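Local coordinates for enoyl-CoA hydratase (Mycobacterium tuberculosis, PDB 5KJP), which probably hydrates the double bond of 2-enoyl-CoA thioesters to give 3-hydroxyacyl-CoA, as a member of the crotonase superfamily active in fatty acid metabolism, at residues S44-A58 with R92-L105. Sequence-based numbering, arbitrary orientation.
Sequences SRGLADAMDQLDGDA and RGLGFTERPPTKPL
Lys103, Met51 and Asp55 bury the most surface of any residues in this contact, in which helix 41-56 of the crotonase fold packs against the loop leading into strand 105-109 of the central sheet. Lys103 runs almost fully extended beyond CG, sliding past Leu54 in the reverse direction, its CD 3.9 Å from Leu54 CD1. Its NZ thereby donates to Leu54 O at 2.8 Å, in the carbonyl plane, and also to Leu60 O. Leu54 O, in the last helical turn, and the Leu60 carbonyl beyond it probably help to stabilise the positive charge. The carboxylate of Asp55 grips two successive backbone amides: OD2 accepts from Thr102 N at 2.8 Å and OD1 from Lys103 N at 3.0 Å. Both N-H groups arrive on the syn side, over 20° out of the carboxylate plane, in nearly straight bonds that fix its rotation. Met51, present as selenomethionine, lies buried among Phe96, Pro101 and Leu105. A bend at chi2 (-47°) carries its methyl over one face of the Phe96 ring, a CH-pi contact with CE 3.8 Å from the ring centroid; SE stands farther above the ring, a more distant Met-aromatic contact. The Leu105 side chain crosses that of Met51 at about a right angle, its CD2 3.6 Å from Met51 CE. Leu65 and Leu120 also touch Phe96, linking the cluster to strand 62-67 and helix 116-123. On the more exposed flank Arg92 lays its CD on Ala48 CB and forms a salt bridge with Asp52 whose two hydrogen bonds are weak, the flat groups 58° apart. Near residue 44, Gly95 packs closely against Ser44 and Leu47. Ser44 OG, which also bonds to Val87 O, accepts from Gly95 N at 3.1 Å, and one hydrogen of Gly95 CA points at Ser44 O, with CA 3.4 Å from that oxygen.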
loop_
_atom_site.group_PDB
_atom_site.type_symbol
_atom_site.label_atom_id
_atom_site.label_comp_id
_atom_site.label_asym_id
_atom_site.label_seq_id
_atom_site.Cartn_x
_atom_site.Cartn_y
_atom_site.Cartn_z
ATOM N N SER A 44 17.976 -9.837 -23.196
ATOM C CA SER A 44 18.232 -8.647 -22.392
ATOM C C SER A 44 18.481 -7.432 -23.288
ATOM O O SER A 44 17.864 -6.378 -23.108
ATOM C CB SER A 44 19.426 -8.876 -21.461
ATOM O OG SER A 44 19.633 -7.744 -20.637
ATOM N N ARG A 45 19.379 -7.589 -24.260
ATOM C CA ARG A 45 19.668 -6.521 -25.217
ATOM C C ARG A 45 18.448 -6.160 -26.054
ATOM O O ARG A 45 18.184 -4.982 -26.305
ATOM C CB ARG A 45 20.819 -6.918 -26.144
ATOM C CG ARG A 45 21.189 -5.835 -27.151
ATOM C CD ARG A 45 21.690 -4.578 -26.448
ATOM N NE ARG A 45 21.803 -3.429 -27.346
ATOM C CZ ARG A 45 22.840 -3.197 -28.146
ATOM N NH1 ARG A 45 23.869 -4.034 -28.167
ATOM N NH2 ARG A 45 22.849 -2.125 -28.928
ATOM N N GLY A 46 17.714 -7.180 -26.494
ATOM C CA GLY A 46 16.526 -6.980 -27.307
ATOM C C GLY A 46 15.466 -6.167 -26.588
ATOM O O GLY A 46 14.840 -5.281 -27.176
ATOM N N LEU A 47 15.268 -6.466 -25.306
ATOM C CA LEU A 47 14.326 -5.719 -24.477
ATOM C C LEU A 47 14.760 -4.265 -24.314
ATOM O O LEU A 47 13.936 -3.354 -24.399
ATOM C CB LEU A 47 14.176 -6.383 -23.102
ATOM C CG LEU A 47 13.459 -7.734 -23.114
ATOM C CD1 LEU A 47 13.468 -8.389 -21.734
ATOM C CD2 LEU A 47 12.033 -7.560 -23.622
ATOM N N ALA A 48 16.054 -4.055 -24.078
ATOM C CA ALA A 48 16.583 -2.707 -23.900
ATOM C C ALA A 48 16.404 -1.886 -25.176
ATOM O O ALA A 48 15.996 -0.724 -25.124
ATOM C CB ALA A 48 18.050 -2.757 -23.498
ATOM N N ASP A 49 16.700 -2.504 -26.317
ATOM C CA ASP A 49 16.536 -1.845 -27.607
ATOM C C ASP A 49 15.078 -1.458 -27.855
ATOM O O ASP A 49 14.795 -0.376 -28.374
ATOM C CB ASP A 49 17.025 -2.747 -28.741
ATOM C CG ASP A 49 18.545 -2.885 -28.778
ATOM O OD1 ASP A 49 19.254 -2.079 -28.131
ATOM O OD2 ASP A 49 19.027 -3.804 -29.475
ATOM N N ALA A 50 14.158 -2.347 -27.487
ATOM C CA ALA A 50 12.727 -2.097 -27.666
ATOM C C ALA A 50 12.255 -0.911 -26.821
ATOM O O ALA A 50 11.472 -0.078 -27.283
ATOM C CB ALA A 50 11.923 -3.350 -27.323
HETATM N N MSE A 51 12.730 -0.835 -25.581
HETATM C CA MSE A 51 12.373 0.282 -24.710
HETATM C C MSE A 51 12.955 1.595 -25.244
HETATM O O MSE A 51 12.304 2.646 -25.159
HETATM C CB MSE A 51 12.839 0.023 -23.271
HETATM C CG MSE A 51 12.192 -1.189 -22.599
HETATM SE SE MSE A 51 10.235 -1.293 -22.798
HETATM C CE MSE A 51 10.027 -3.193 -22.367
ATOM N N ASP A 52 14.168 1.537 -25.800
ATOM C CA ASP A 52 14.774 2.707 -26.442
ATOM C C ASP A 52 13.928 3.149 -27.624
ATOM O O ASP A 52 13.717 4.346 -27.847
ATOM C CB ASP A 52 16.208 2.424 -26.917
ATOM C CG ASP A 52 17.180 2.218 -25.770
ATOM O OD1 ASP A 52 16.831 2.548 -24.618
ATOM O OD2 ASP A 52 18.301 1.729 -26.023
ATOM N N GLN A 53 13.441 2.174 -28.384
ATOM C CA GLN A 53 12.611 2.465 -29.544
ATOM C C GLN A 53 11.307 3.135 -29.123
ATOM O O GLN A 53 10.900 4.145 -29.706
ATOM C CB GLN A 53 12.311 1.190 -30.325
ATOM C CG GLN A 53 11.450 1.415 -31.558
ATOM C CD GLN A 53 11.157 0.124 -32.301
ATOM O OE1 GLN A 53 11.727 -0.924 -31.995
ATOM N NE2 GLN A 53 10.257 0.190 -33.274
ATOM N N LEU A 54 10.658 2.554 -28.117
ATOM C CA LEU A 54 9.432 3.106 -27.551
ATOM C C LEU A 54 9.603 4.570 -27.173
ATOM O O LEU A 54 8.849 5.427 -27.629
ATOM C CB LEU A 54 8.998 2.307 -26.314
ATOM C CG LEU A 54 7.898 2.952 -25.460
ATOM C CD1 LEU A 54 6.565 3.011 -26.224
ATOM C CD2 LEU A 54 7.749 2.217 -24.126
ATOM N N ASP A 55 10.609 4.855 -26.352
ATOM C CA ASP A 55 10.751 6.194 -25.791
ATOM C C ASP A 55 11.264 7.193 -26.827
ATOM O O ASP A 55 10.980 8.389 -26.736
ATOM C CB ASP A 55 11.673 6.168 -24.568
ATOM C CG ASP A 55 10.960 5.682 -23.308
ATOM O OD1 ASP A 55 9.710 5.614 -23.314
ATOM O OD2 ASP A 55 11.648 5.367 -22.314
ATOM N N GLY A 56 11.992 6.703 -27.824
ATOM C CA GLY A 56 12.603 7.574 -28.815
ATOM C C GLY A 56 11.726 7.921 -30.006
ATOM O O GLY A 56 12.016 8.866 -30.739
ATOM N N ASP A 57 10.656 7.162 -30.210
ATOM C CA ASP A 57 9.828 7.331 -31.401
ATOM C C ASP A 57 8.565 8.123 -31.067
ATOM O O ASP A 57 7.721 7.664 -30.303
ATOM C CB ASP A 57 9.474 5.961 -31.992
ATOM C CG ASP A 57 8.755 6.051 -33.333
ATOM O OD1 ASP A 57 8.233 7.127 -33.697
ATOM O OD2 ASP A 57 8.708 5.017 -34.028
ATOM N N ALA A 58 8.440 9.307 -31.660
ATOM C CA ALA A 58 7.309 10.191 -31.394
ATOM C C ALA A 58 5.986 9.581 -31.854
ATOM O O ALA A 58 4.917 10.000 -31.411
ATOM C CB ALA A 58 7.529 11.544 -32.062
ATOM N N ARG A 92 20.941 -0.990 -16.822
ATOM C CA ARG A 92 19.649 -1.414 -17.359
ATOM C C ARG A 92 19.054 -2.585 -16.588
ATOM O O ARG A 92 17.835 -2.728 -16.517
ATOM C CB ARG A 92 19.779 -1.798 -18.834
ATOM C CG ARG A 92 20.158 -0.655 -19.766
ATOM C CD ARG A 92 20.312 -1.170 -21.190
ATOM N NE ARG A 92 20.695 -0.129 -22.145
ATOM C CZ ARG A 92 19.843 0.721 -22.715
ATOM N NH1 ARG A 92 18.548 0.675 -22.425
ATOM N NH2 ARG A 92 20.291 1.624 -23.579
ATOM N N GLY A 93 19.918 -3.431 -16.036
ATOM C CA GLY A 93 19.479 -4.607 -15.303
ATOM C C GLY A 93 19.101 -5.757 -16.221
ATOM O O GLY A 93 19.743 -5.992 -17.248
ATOM N N LEU A 94 18.054 -6.482 -15.843
ATOM C CA LEU A 94 17.559 -7.580 -16.651
ATOM C C LEU A 94 16.675 -7.002 -17.742
ATOM O O LEU A 94 15.470 -6.831 -17.555
ATOM C CB LEU A 94 16.788 -8.590 -15.793
ATOM C CG LEU A 94 16.504 -9.958 -16.417
ATOM C CD1 LEU A 94 17.796 -10.753 -16.570
ATOM C CD2 LEU A 94 15.467 -10.734 -15.601
ATOM N N GLY A 95 17.282 -6.671 -18.874
ATOM C CA GLY A 95 16.566 -5.995 -19.935
ATOM C C GLY A 95 16.345 -4.525 -19.624
ATOM O O GLY A 95 16.965 -3.658 -20.238
ATOM N N PHE A 96 15.471 -4.245 -18.660
ATOM C CA PHE A 96 15.108 -2.872 -18.332
ATOM C C PHE A 96 14.690 -2.706 -16.864
ATOM O O PHE A 96 14.148 -1.670 -16.488
ATOM C CB PHE A 96 13.971 -2.398 -19.249
ATOM C CG PHE A 96 12.707 -3.209 -19.115
ATOM C CD1 PHE A 96 12.548 -4.401 -19.815
ATOM C CD2 PHE A 96 11.685 -2.792 -18.270
ATOM C CE1 PHE A 96 11.389 -5.157 -19.678
ATOM C CE2 PHE A 96 10.525 -3.541 -18.129
ATOM C CZ PHE A 96 10.373 -4.725 -18.832
ATOM N N THR A 97 14.935 -3.720 -16.037
ATOM C CA THR A 97 14.505 -3.669 -14.638
ATOM C C THR A 97 15.100 -2.500 -13.853
ATOM O O THR A 97 14.486 -2.021 -12.903
ATOM C CB THR A 97 14.860 -4.962 -13.884
ATOM O OG1 THR A 97 16.239 -5.281 -14.110
ATOM C CG2 THR A 97 13.975 -6.119 -14.348
ATOM N N GLU A 98 16.292 -2.048 -14.232
ATOM C CA GLU A 98 16.908 -0.919 -13.541
ATOM C C GLU A 98 16.824 0.357 -14.372
ATOM O O GLU A 98 17.453 1.367 -14.053
ATOM C CB GLU A 98 18.359 -1.239 -13.188
ATOM C CG GLU A 98 18.460 -2.401 -12.218
ATOM C CD GLU A 98 19.877 -2.718 -11.808
ATOM O OE1 GLU A 98 20.695 -1.780 -11.703
ATOM O OE2 GLU A 98 20.167 -3.911 -11.583
ATOM N N ARG A 99 16.032 0.301 -15.436
ATOM C CA ARG A 99 15.834 1.458 -16.300
ATOM C C ARG A 99 14.468 1.373 -16.981
ATOM O O ARG A 99 14.386 1.189 -18.198
ATOM C CB ARG A 99 16.958 1.542 -17.340
ATOM C CG ARG A 99 16.942 2.793 -18.209
ATOM C CD ARG A 99 17.882 2.648 -19.394
ATOM N NE ARG A 99 17.690 3.716 -20.373
ATOM C CZ ARG A 99 18.137 4.961 -20.224
ATOM N NH1 ARG A 99 18.810 5.308 -19.134
ATOM N NH2 ARG A 99 17.910 5.862 -21.172
ATOM N N PRO A 100 13.384 1.496 -16.196
ATOM C CA PRO A 100 12.036 1.395 -16.769
ATOM C C PRO A 100 11.791 2.506 -17.789
ATOM O O PRO A 100 12.341 3.599 -17.639
ATOM C CB PRO A 100 11.112 1.549 -15.547
ATOM C CG PRO A 100 11.990 1.376 -14.350
ATOM C CD PRO A 100 13.351 1.814 -14.758
ATOM N N PRO A 101 10.982 2.232 -18.820
ATOM C CA PRO A 101 10.739 3.241 -19.856
ATOM C C PRO A 101 9.994 4.460 -19.322
ATOM O O PRO A 101 9.365 4.399 -18.260
ATOM C CB PRO A 101 9.876 2.494 -20.882
ATOM C CG PRO A 101 9.172 1.453 -20.071
ATOM C CD PRO A 101 10.168 1.020 -19.025
ATOM N N THR A 102 10.075 5.557 -20.064
ATOM C CA THR A 102 9.328 6.768 -19.758
ATOM C C THR A 102 7.850 6.614 -20.114
ATOM O O THR A 102 6.967 6.964 -19.331
ATOM C CB THR A 102 9.926 7.959 -20.506
ATOM O OG1 THR A 102 11.276 8.148 -20.062
ATOM C CG2 THR A 102 9.114 9.232 -20.262
ATOM N N LYS A 103 7.590 6.077 -21.299
ATOM C CA LYS A 103 6.221 5.863 -21.755
ATOM C C LYS A 103 5.614 4.637 -21.058
ATOM O O LYS A 103 6.346 3.808 -20.528
ATOM C CB LYS A 103 6.203 5.714 -23.277
ATOM C CG LYS A 103 6.576 7.008 -23.994
ATOM C CD LYS A 103 6.658 6.826 -25.510
ATOM C CE LYS A 103 7.167 8.095 -26.175
ATOM N NZ LYS A 103 7.509 7.873 -27.608
ATOM N N PRO A 104 4.271 4.528 -21.038
ATOM C CA PRO A 104 3.652 3.398 -20.333
ATOM C C PRO A 104 3.985 2.037 -20.950
ATOM O O PRO A 104 4.087 1.880 -22.172
ATOM C CB PRO A 104 2.146 3.688 -20.443
ATOM C CG PRO A 104 2.055 5.153 -20.700
ATOM C CD PRO A 104 3.265 5.489 -21.525
ATOM N N LEU A 105 4.175 1.064 -20.069
ATOM C CA LEU A 105 4.459 -0.302 -20.457
ATOM C C LEU A 105 3.479 -1.242 -19.776
ATOM O O LEU A 105 3.314 -1.211 -18.553
ATOM C CB LEU A 105 5.896 -0.676 -20.091
ATOM C CG LEU A 105 6.303 -2.130 -20.324
ATOM C CD1 LEU A 105 6.246 -2.503 -21.812
ATOM C CD2 LEU A 105 7.692 -2.366 -19.741
HETATM O O HOH W 1 19.897 -4.947 -21.046
#